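Local atomic coordinates of deoxycytidylate deaminase (Cyanophage S-TIM5, PDB entry 4P9C), a protein that probably catalyses the zinc-dependent hydrolytic deamination of dCMP to dUMP. Residues T94-P99 / D123-L128; V110-Y115 / G132-K137; I40-W45 / Q73-K78. All blocks are in the same frame, centred on the assembly; numbering follows the deposited sequence.

Contact 1 of 3, residues T94-P99 / D123-L128. With ZN (zinc ion), chain M; DU (2'-deoxyuridine-5'-monophosphate), chain O.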
loop_
_atom_site.group_PDB
_atom_site.type_symbol
_atom_site.label_atom_id
_atom_site.label_comp_id
_atom_site.label_asym_id
_atom_site.label_seq_id
_atom_site.Cartn_x
_atom_site.Cartn_y
_atom_site.Cartn_z
ATOM N N THR A 94 -10.602 19.127 18.688
ATOM C CA THR A 94 -11.376 20.265 19.175
ATOM C C THR A 94 -11.200 20.384 20.684
ATOM O O THR A 94 -11.167 21.485 21.238
ATOM C CB THR A 94 -12.873 20.115 18.858
ATOM O OG1 THR A 94 -13.317 18.809 19.244
ATOM C CG2 THR A 94 -13.128 20.306 17.368
ATOM N N HIS A 95 -11.085 19.229 21.329
ATOM C CA HIS A 95 -10.932 19.145 22.766
ATOM C C HIS A 95 -9.736 18.266 23.076
ATOM O O HIS A 95 -9.378 17.389 22.286
ATOM C CB HIS A 95 -12.195 18.562 23.404
ATOM C CG HIS A 95 -13.425 19.385 23.167
ATOM N ND1 HIS A 95 -14.123 19.354 21.978
ATOM C CD2 HIS A 95 -14.075 20.265 23.965
ATOM C CE1 HIS A 95 -15.151 20.180 22.054
ATOM N NE2 HIS A 95 -15.148 20.744 23.249
ATOM N N SER A 96 -9.127 18.507 24.232
ATOM C CA SER A 96 -8.015 17.699 24.721
ATOM C C SER A 96 -8.465 16.263 24.997
ATOM O O SER A 96 -9.492 16.051 25.646
ATOM C CB SER A 96 -7.425 18.321 25.991
ATOM O OG SER A 96 -8.405 18.423 27.013
ATOM N N PRO A 97 -7.698 15.272 24.500
ATOM C CA PRO A 97 -8.047 13.856 24.647
ATOM C C PRO A 97 -8.084 13.395 26.100
ATOM O O PRO A 97 -7.370 13.940 26.946
ATOM C CB PRO A 97 -6.919 13.132 23.901
ATOM C CG PRO A 97 -6.319 14.158 23.008
ATOM C CD PRO A 97 -6.438 15.444 23.754
ATOM N N CYS A 98 -8.918 12.391 26.366
ATOM C CA CYS A 98 -9.014 11.787 27.689
ATOM C C CYS A 98 -7.797 10.891 27.959
ATOM O O CYS A 98 -7.114 10.492 27.015
ATOM C CB CYS A 98 -10.320 10.988 27.803
ATOM S SG CYS A 98 -10.377 9.477 26.819
ATOM N N PRO A 99 -7.518 10.582 29.245
ATOM C CA PRO A 99 -6.384 9.723 29.608
ATOM C C PRO A 99 -6.307 8.390 28.852
ATOM O O PRO A 99 -5.210 7.988 28.454
ATOM C CB PRO A 99 -6.602 9.475 31.103
ATOM C CG PRO A 99 -7.268 10.708 31.575
ATOM C CD PRO A 99 -8.160 11.156 30.445
ATOM N N ASP A 123 -6.267 15.707 32.664
ATOM C CA ASP A 123 -5.110 14.839 32.922
ATOM C C ASP A 123 -4.461 14.308 31.640
ATOM O O ASP A 123 -3.255 14.053 31.613
ATOM C CB ASP A 123 -5.498 13.667 33.836
ATOM C CG ASP A 123 -5.590 14.070 35.309
ATOM O OD1 ASP A 123 -5.004 15.103 35.700
ATOM O OD2 ASP A 123 -6.252 13.339 36.074
ATOM N N GLY A 124 -5.267 14.149 30.592
ATOM C CA GLY A 124 -4.807 13.625 29.302
ATOM C C GLY A 124 -3.673 14.417 28.684
ATOM O O GLY A 124 -2.830 13.856 27.978
ATOM N N ILE A 125 -3.655 15.722 28.951
ATOM C CA ILE A 125 -2.580 16.599 28.493
ATOM C C ILE A 125 -1.235 16.160 29.080
ATOM O O ILE A 125 -0.233 16.096 28.364
ATOM C CB ILE A 125 -2.874 18.083 28.837
ATOM C CG1 ILE A 125 -4.189 18.526 28.180
ATOM C CG2 ILE A 125 -1.721 18.991 28.392
ATOM C CD1 ILE A 125 -4.835 19.744 28.823
ATOM N N ASP A 126 -1.230 15.848 30.376
ATOM C CA ASP A 126 -0.026 15.378 31.065
ATOM C C ASP A 126 0.422 14.019 30.545
ATOM O O ASP A 126 1.607 13.816 30.283
ATOM C CB ASP A 126 -0.256 15.313 32.579
ATOM C CG ASP A 126 -0.454 16.683 33.201
ATOM O OD1 ASP A 126 0.401 17.571 32.986
ATOM O OD2 ASP A 126 -1.462 16.869 33.914
ATOM N N VAL A 127 -0.533 13.102 30.399
ATOM C CA VAL A 127 -0.270 11.758 29.881
ATOM C C VAL A 127 0.408 11.835 28.516
ATOM O O VAL A 127 1.353 11.093 28.242
ATOM C CB VAL A 127 -1.576 10.924 29.784
ATOM C CG1 VAL A 127 -1.332 9.581 29.087
ATOM C CG2 VAL A 127 -2.168 10.701 31.170
ATOM N N LEU A 128 -0.080 12.745 27.674
ATOM C CA LEU A 128 0.515 12.998 26.368
ATOM C C LEU A 128 1.976 13.439 26.489
ATOM O O LEU A 128 2.862 12.840 25.877
ATOM C CB LEU A 128 -0.301 14.059 25.618
ATOM C CG LEU A 128 -1.100 13.718 24.348
ATOM C CD1 LEU A 128 -1.470 12.244 24.223
ATOM C CD2 LEU A 128 -2.339 14.606 24.246
HETATM ZN ZN ZN M . -11.137 9.910 24.671
HETATM O OP3 DU O . -19.700 12.864 28.614
HETATM P P DU O . -18.372 13.485 28.718
HETATM O OP1 DU O . -18.282 14.581 29.707
HETATM O OP2 DU O . -17.225 12.567 28.717
HETATM O "O5'" DU O . -18.220 14.286 27.355
HETATM C "C5'" DU O . -19.237 14.194 26.354
HETATM C "C4'" DU O . -18.604 13.800 25.017
HETATM O "O4'" DU O . -17.180 13.962 25.097
HETATM C "C3'" DU O . -18.794 12.309 24.786
HETATM O "O3'" DU O . -19.889 12.101 23.882
HETATM C "C2'" DU O . -17.498 11.870 24.124
HETATM C "C1'" DU O . -16.681 13.147 24.026
HETATM N N1 DU O . -15.243 12.875 24.244
HETATM C C2 DU O . -14.482 12.458 23.220
HETATM O O2 DU O . -14.985 12.306 22.107
HETATM N N3 DU O . -13.120 12.196 23.410
HETATM C C4 DU O . -12.546 12.370 24.674
HETATM O O4 DU O . -11.350 12.141 24.847
HETATM C C5 DU O . -13.336 12.800 25.732
HETATM C C6 DU O . -14.685 13.053 25.516
#
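Gly-124 on helix 123-130 lies against the backbone of the zinc-site loop, where Pro-97 O accepts a CA-H...O contact from Gly-124 CA at 3.5 Å, with an angle of 170° at the hydrogen. Having no side chain, the glycine lets the helix come right up to the peptide between Pro-97 and Cys-98. Either side of this point the loop rests on the helix through aliphatic carbons of mixed side chains. Pro-97 CG reaches Leu-128 CD2 at 4.2 Å, the two side chains crossing at about a right angle, while Pro-99 CG meets Asp-123 CB at 4.1 Å. Ser-96 contributes its CB, 3.9 Å from Ile-125 CG1. The isoleucine's CG1 stands beside its own backbone N (chi1 -59°), which carries that branch toward the loop.

Cys-98, whose CB points away from the helix, serves the active site. Its SG binds the zinc ion at 2.3 Å, and its backbone N donates a bent hydrogen bond (143°) to O4 of the bound deoxyuridine monophosphate, 2.9 Å away. That same O4 ligates the metal at 2.2 Å, so it is gripped by both zinc and peptide; His-70 and Cys-101 complete the zinc site. This is consistent with dUMP, the product expected of a dCMP deaminase, held at the catalytic metal.

Behind the first shell, Ser-102 OG is hydrogen-bonded to Cys-98 O and Gly-124 O alike. Cys-98 is the N-cap of helix 99-107, onto which Pro-97, Val-127 and Leu-128 also pack, while Ser-96 and Ile-125 touch Tyr-115 of strand 112-115 and Val-127 meets Phe-67 of the second subunit.

Contact 2 of 3, residues V110-Y115 / G132-K137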
loop_
_atom_site.group_PDB
_atom_site.type_symbol
_atom_site.label_atom_id
_atom_site.label_comp_id
_atom_site.label_asym_id
_atom_site.label_seq_id
_atom_site.Cartn_x
_atom_site.Cartn_y
_atom_site.Cartn_z
ATOM N N VAL A 110 2.100 9.166 17.313
ATOM C CA VAL A 110 1.692 10.538 17.010
ATOM C C VAL A 110 2.660 11.483 17.717
ATOM O O VAL A 110 2.853 11.392 18.933
ATOM C CB VAL A 110 0.237 10.817 17.468
ATOM C CG1 VAL A 110 -0.144 12.282 17.252
ATOM C CG2 VAL A 110 -0.741 9.899 16.743
ATOM N N LYS A 111 3.278 12.375 16.949
ATOM C CA LYS A 111 4.328 13.240 17.488
ATOM C C LYS A 111 3.798 14.484 18.203
ATOM O O LYS A 111 4.420 14.970 19.149
ATOM C CB LYS A 111 5.347 13.620 16.405
ATOM C CG LYS A 111 4.793 14.383 15.204
ATOM C CD LYS A 111 5.913 14.801 14.257
ATOM C CE LYS A 111 5.371 15.535 13.040
ATOM N NZ LYS A 111 6.463 15.821 12.027
ATOM N N LYS A 112 2.655 14.988 17.748
ATOM C CA LYS A 112 2.089 16.212 18.301
ATOM C C LYS A 112 0.570 16.194 18.248
ATOM O O LYS A 112 -0.028 15.775 17.253
ATOM C CB LYS A 112 2.640 17.438 17.559
ATOM C CG LYS A 112 2.342 18.778 18.224
ATOM C CD LYS A 112 3.004 19.928 17.475
ATOM C CE LYS A 112 2.864 21.238 18.234
ATOM N NZ LYS A 112 3.718 22.326 17.614
ATOM N N VAL A 113 -0.045 16.650 19.334
ATOM C CA VAL A 113 -1.491 16.817 19.395
ATOM C C VAL A 113 -1.820 18.304 19.554
ATOM O O VAL A 113 -1.334 18.957 20.484
ATOM C CB VAL A 113 -2.111 16.005 20.562
ATOM C CG1 VAL A 113 -3.595 16.329 20.735
ATOM C CG2 VAL A 113 -1.912 14.508 20.342
ATOM N N TYR A 114 -2.634 18.828 18.639
ATOM C CA TYR A 114 -3.172 20.188 18.750
ATOM C C TYR A 114 -4.584 20.128 19.324
ATOM O O TYR A 114 -5.371 19.254 18.941
ATOM C CB TYR A 114 -3.238 20.868 17.381
ATOM C CG TYR A 114 -1.923 20.974 16.647
ATOM C CD1 TYR A 114 -1.082 22.072 16.837
ATOM C CD2 TYR A 114 -1.531 19.986 15.744
ATOM C CE1 TYR A 114 0.123 22.176 16.152
ATOM C CE2 TYR A 114 -0.328 20.080 15.056
ATOM C CZ TYR A 114 0.494 21.176 15.262
ATOM O OH TYR A 114 1.689 21.270 14.585
ATOM N N TYR A 115 -4.914 21.050 20.230
ATOM C CA TYR A 115 -6.282 21.153 20.763
ATOM C C TYR A 115 -6.750 22.595 20.946
ATOM O O TYR A 115 -5.931 23.505 21.088
ATOM C CB TYR A 115 -6.434 20.363 22.075
ATOM C CG TYR A 115 -5.890 21.050 23.315
ATOM C CD1 TYR A 115 -6.740 21.718 24.196
ATOM C CD2 TYR A 115 -4.529 21.016 23.614
ATOM C CE1 TYR A 115 -6.248 22.346 25.339
ATOM C CE2 TYR A 115 -4.026 21.643 24.753
ATOM C CZ TYR A 115 -4.889 22.301 25.608
ATOM O OH TYR A 115 -4.396 22.919 26.736
ATOM N N GLY A 132 5.885 11.654 25.671
ATOM C CA GLY A 132 6.755 12.205 24.633
ATOM C C GLY A 132 6.033 12.749 23.416
ATOM O O GLY A 132 6.593 12.794 22.319
ATOM N N VAL A 133 4.787 13.161 23.618
ATOM C CA VAL A 133 3.984 13.771 22.568
ATOM C C VAL A 133 3.852 15.264 22.853
ATOM O O VAL A 133 3.415 15.661 23.937
ATOM C CB VAL A 133 2.582 13.114 22.459
ATOM C CG1 VAL A 133 1.815 13.674 21.259
ATOM C CG2 VAL A 133 2.711 11.604 22.330
ATOM N N GLU A 134 4.245 16.080 21.881
ATOM C CA GLU A 134 4.162 17.531 22.011
ATOM C C GLU A 134 2.704 17.969 22.026
ATOM O O GLU A 134 1.864 17.374 21.348
ATOM C CB GLU A 134 4.899 18.219 20.861
ATOM C CG GLU A 134 6.370 17.836 20.728
ATOM C CD GLU A 134 6.977 18.286 19.407
ATOM O OE1 GLU A 134 7.716 17.489 18.796
ATOM O OE2 GLU A 134 6.716 19.432 18.980
ATOM N N VAL A 135 2.408 19.003 22.806
ATOM C CA VAL A 135 1.040 19.497 22.937
ATOM C C VAL A 135 0.992 21.018 22.795
ATOM O O VAL A 135 1.687 21.745 23.516
ATOM C CB VAL A 135 0.399 19.059 24.285
ATOM C CG1 VAL A 135 -1.040 19.545 24.386
ATOM C CG2 VAL A 135 0.448 17.545 24.449
ATOM N N GLU A 136 0.172 21.484 21.852
ATOM C CA GLU A 136 -0.029 22.914 21.605
ATOM C C GLU A 136 -1.518 23.249 21.627
ATOM O O GLU A 136 -2.325 22.571 20.986
ATOM C CB GLU A 136 0.584 23.314 20.255
ATOM C CG GLU A 136 0.563 24.814 19.931
ATOM C CD GLU A 136 1.318 25.152 18.649
ATOM O OE1 GLU A 136 2.457 24.668 18.476
ATOM O OE2 GLU A 136 0.774 25.914 17.820
ATOM N N LYS A 137 -1.870 24.290 22.372
ATOM C CA LYS A 137 -3.230 24.815 22.365
ATOM C C LYS A 137 -3.302 25.987 21.391
ATOM O O LYS A 137 -2.419 26.847 21.382
ATOM C CB LYS A 137 -3.637 25.259 23.769
ATOM C CG LYS A 137 -5.082 25.718 23.886
ATOM C CD LYS A 137 -5.366 26.278 25.267
ATOM C CE LYS A 137 -6.789 26.800 25.359
ATOM N NZ LYS A 137 -7.165 27.168 26.780
#
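Lys-112 to Tyr-115 pair in parallel with Glu-134 to Lys-137, the short strands being 4.7 Å apart at closest and turned by 17°. Four backbone hydrogen bonds stitch them, Lys-111 O and Val-113 O accepting from Glu-134 N and Glu-136 N, and Val-113 N and Tyr-115 N donating to Glu-134 O and Glu-136 O.

On the face of Lys-112, Tyr-114, Glu-134 and Glu-136, Lys-112 extends across the neighbouring strand, its CG 3.7 Å from Glu-134 CB, and ends in a salt bridge of 2.8 Å from NZ to Glu-136 OE1. The ammonium meets that oxygen from above the carboxylate plane, 38° out of it. Glu-136 OE2 has a second cationic partner in Lys-9, so its carboxylate lies between two lysines. Tyr-114 lies alongside Glu-136, pointing the same way, with its hydroxyl hydrogen-bonded to Glu-90.

The face of Val-113, Tyr-115, Val-135 and Lys-137 is more apolar. Tyr-115 CG sits between its backbone N and carbonyl carbon (chi1 79°), which swings the ring over toward the partner strand: Lys-137 CB makes a CH-pi contact over one ring face, 4.0 Å from the centroid, and Val-135 CG1 touches the ring edge, 3.7 Å from CE2. Val-113 CG2 meets Val-133 CG1 at 3.9 Å.

Helix 123-130, which connects the strands, packs on this apolar face through Leu-128 and Ile-125; strand, helix and strand form a beta-alpha-beta unit at one end of the sheet of the cytidine deaminase fold.

Contact 3 of 3, residues I40-W45 / Q73-K78. With DCM (2'-deoxycytidine-5'-monophosphate), chain N.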
loop_
_atom_site.group_PDB
_atom_site.type_symbol
_atom_site.label_atom_id
_atom_site.label_comp_id
_atom_site.label_asym_id
_atom_site.label_seq_id
_atom_site.Cartn_x
_atom_site.Cartn_y
_atom_site.Cartn_z
ATOM N N ILE A 40 -5.105 14.631 5.050
ATOM C CA ILE A 40 -6.007 14.269 6.143
ATOM C C ILE A 40 -6.387 12.793 6.037
ATOM O O ILE A 40 -7.278 12.415 5.261
ATOM C CB ILE A 40 -7.266 15.167 6.185
ATOM C CG1 ILE A 40 -6.872 16.638 6.365
ATOM C CG2 ILE A 40 -8.203 14.723 7.314
ATOM C CD1 ILE A 40 -7.980 17.636 6.044
ATOM N N LEU A 41 -5.701 11.963 6.820
ATOM C CA LEU A 41 -5.840 10.509 6.705
ATOM C C LEU A 41 -7.078 9.954 7.404
ATOM O O LEU A 41 -7.628 8.934 6.974
ATOM C CB LEU A 41 -4.575 9.809 7.212
ATOM C CG LEU A 41 -3.230 10.395 6.751
ATOM C CD1 LEU A 41 -2.085 9.657 7.426
ATOM C CD2 LEU A 41 -3.074 10.365 5.225
ATOM N N ALA A 42 -7.511 10.617 8.471
ATOM C CA ALA A 42 -8.711 10.198 9.191
ATOM C C ALA A 42 -9.445 11.366 9.827
ATOM O O ALA A 42 -8.823 12.286 10.366
ATOM C CB ALA A 42 -8.365 9.149 10.244
ATOM N N HIS A 43 -10.757 11.336 9.800
ATOM C CA HIS A 43 -11.585 12.298 10.502
ATOM C C HIS A 43 -12.615 11.609 11.376
ATOM O O HIS A 43 -13.509 10.984 10.904
ATOM C CB HIS A 43 -12.253 13.270 9.547
ATOM C CG HIS A 43 -13.017 12.628 8.449
ATOM N ND1 HIS A 43 -12.658 12.756 7.137
ATOM C CD2 HIS A 43 -14.124 11.868 8.455
ATOM C CE1 HIS A 43 -13.508 12.101 6.381
ATOM N NE2 HIS A 43 -14.406 11.551 7.158
ATOM N N GLY A 44 -12.449 11.736 12.673
ATOM C CA GLY A 44 -13.301 11.076 13.648
ATOM C C GLY A 44 -14.098 12.052 14.483
ATOM O O GLY A 44 -13.626 13.143 14.806
ATOM N N TRP A 45 -15.317 11.652 14.823
ATOM C CA TRP A 45 -16.149 12.415 15.739
ATOM C C TRP A 45 -16.843 11.458 16.698
ATOM O O TRP A 45 -17.004 10.272 16.388
ATOM C CB TRP A 45 -17.170 13.258 14.973
ATOM C CG TRP A 45 -18.109 12.440 14.154
ATOM C CD1 TRP A 45 -19.243 11.820 14.589
ATOM C CD2 TRP A 45 -17.992 12.138 12.758
ATOM N NE1 TRP A 45 -19.846 11.154 13.551
ATOM C CE2 TRP A 45 -19.103 11.328 12.418
ATOM C CE3 TRP A 45 -17.066 12.473 11.765
ATOM C CZ2 TRP A 45 -19.307 10.849 11.120
ATOM C CZ3 TRP A 45 -17.274 11.994 10.474
ATOM C CH2 TRP A 45 -18.389 11.196 10.164
ATOM N N GLN A 73 -10.771 7.859 19.485
ATOM C CA GLN A 73 -10.925 6.425 19.273
ATOM C C GLN A 73 -11.325 6.139 17.836
ATOM O O GLN A 73 -10.768 5.246 17.197
ATOM C CB GLN A 73 -11.971 5.843 20.219
ATOM C CG GLN A 73 -11.462 5.547 21.614
ATOM C CD GLN A 73 -12.563 5.062 22.532
ATOM O OE1 GLN A 73 -13.679 5.583 22.518
ATOM N NE2 GLN A 73 -12.251 4.063 23.350
ATOM N N ASN A 74 -12.291 6.906 17.334
ATOM C CA ASN A 74 -12.771 6.746 15.970
ATOM C C ASN A 74 -11.705 7.023 14.924
ATOM O O ASN A 74 -11.663 6.347 13.896
ATOM C CB ASN A 74 -14.001 7.617 15.722
ATOM C CG ASN A 74 -15.280 6.942 16.153
ATOM O OD1 ASN A 74 -15.446 5.732 15.982
ATOM N ND2 ASN A 74 -16.198 7.718 16.710
ATOM N N ALA A 75 -10.850 8.009 15.187
ATOM C CA ALA A 75 -9.747 8.326 14.286
ATOM C C ALA A 75 -8.687 7.231 14.329
ATOM O O ALA A 75 -8.099 6.886 13.304
ATOM C CB ALA A 75 -9.140 9.677 14.638
ATOM N N LEU A 76 -8.461 6.687 15.521
ATOM C CA LEU A 76 -7.503 5.611 15.731
ATOM C C LEU A 76 -7.951 4.358 14.982
ATOM O O LEU A 76 -7.160 3.728 14.278
ATOM C CB LEU A 76 -7.391 5.317 17.232
ATOM C CG LEU A 76 -6.065 4.882 17.874
ATOM C CD1 LEU A 76 -5.636 3.477 17.447
ATOM C CD2 LEU A 76 -4.944 5.895 17.613
ATOM N N VAL A 77 -9.230 4.018 15.141
ATOM C CA VAL A 77 -9.833 2.846 14.513
ATOM C C VAL A 77 -9.829 3.006 13.001
ATOM O O VAL A 77 -9.593 2.043 12.260
ATOM C CB VAL A 77 -11.280 2.639 15.024
ATOM C CG1 VAL A 77 -12.078 1.718 14.107
ATOM C CG2 VAL A 77 -11.266 2.087 16.446
ATOM N N LYS A 78 -10.084 4.236 12.562
ATOM C CA LYS A 78 -10.090 4.589 11.154
ATOM C C LYS A 78 -8.722 4.354 10.537
ATOM O O LYS A 78 -8.618 3.889 9.399
ATOM C CB LYS A 78 -10.474 6.060 11.000
ATOM C CG LYS A 78 -11.050 6.437 9.650
ATOM C CD LYS A 78 -12.530 6.092 9.567
ATOM C CE LYS A 78 -13.180 6.721 8.346
ATOM N NZ LYS A 78 -13.237 8.221 8.439
HETATM N N1 DCM N . -17.369 7.745 12.069
HETATM C C2 DCM N . -16.313 8.586 12.007
HETATM N N3 DCM N . -15.879 9.076 10.763
HETATM C C4 DCM N . -16.542 8.689 9.585
HETATM C C5 DCM N . -17.627 7.826 9.650
HETATM C C6 DCM N . -18.039 7.352 10.891
HETATM O O2 DCM N . -15.715 8.937 13.023
HETATM N N4 DCM N . -16.135 9.157 8.408
HETATM C "C1'" DCM N . -17.828 7.208 13.381
HETATM C "C2'" DCM N . -18.664 8.211 14.157
HETATM C "C3'" DCM N . -19.700 7.353 14.837
HETATM C "C4'" DCM N . -19.914 6.202 13.866
HETATM O "O4'" DCM N . -18.664 6.033 13.153
HETATM O "O3'" DCM N . -19.172 6.842 16.077
HETATM C "C5'" DCM N . -21.076 6.518 12.910
HETATM O "O5'" DCM N . -21.299 5.372 12.080
HETATM P P DCM N . -21.988 5.557 10.646
HETATM O O1P DCM N . -21.259 6.493 9.755
HETATM O O2P DCM N . -22.125 4.079 10.002
HETATM O O3P DCM N . -23.518 6.038 10.924
#
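Asn-74 and Trp-45 meet through a bent hydrogen bond: Asn-74 ND2 donates to Trp-45 O over 2.7 Å, at 133° and from a position tilted out of the carbonyl plane. The same amide nitrogen also bonds O3' of the bound deoxycytidine monophosphate at 3.2 Å, so one side chain ties the helix to both the end of the strand and the sugar. The tryptophan side chain itself starts off away from the helix. Its CG stands between the backbone N and the carbonyl carbon (chi1 61°), and one face of the indole is laid over the nucleotide, with C2 of the base 3.6 Å above the ring plane toward its rim and C2' of the sugar over the same face. Trp-45 N donates a further bond to the base O2, of 3.3 Å. The base lies between the indole and the end of Lys-78, with Asn-74 beside O2 and the sugar.

This strand and helix 71-81 belong to the alpha-beta-alpha core of the cytidine deaminase fold, their short axes 6.4 Å apart and running largely antiparallel (147°). The pocket is separate from the zinc site and also takes dTTP, consistent with the regulatory nucleotide site of dCMP deaminases.

His-43 and Lys-78 close the base end. The imidazole turns its edge to the exocyclic N4, with NE2 3.2 Å from it, and its ring is stacked with Phe-19. Lys-78, bent at chi2 and chi4, crosses the histidine at a slant; its NZ is hydrogen-bonded to Gly-38 O of the third subunit, bringing a neighbour to the rim of the pocket. One residue before His-43, Ala-42 CB packs on Lys-78 CB at 3.8 Å; one residue after it, with no side chain at Gly-44, the glycine CA comes within 4.1 Å of Asn-74 CB.

Overall arrangement
From the N terminus, contact 3 comes first: strand 40-45 is joined by helix 71-81 after a long, mostly irregular loop, and the contact is complete before the others begin. Residues 94-99 then open contact 1 and 110-115 open contact 2; 123-128 close the former and 132-137 the latter, so these two cross. They touch directly, with Leu-128 O probably hydrogen-bonded to Val-133 N where helix 123-130 gives way to the last strand. Contacts 2 and 3 reach the same sheet near its outermost strands, their centres about 16 Å apart, while contact 1 ties the zinc-site loop to the C-terminal helix.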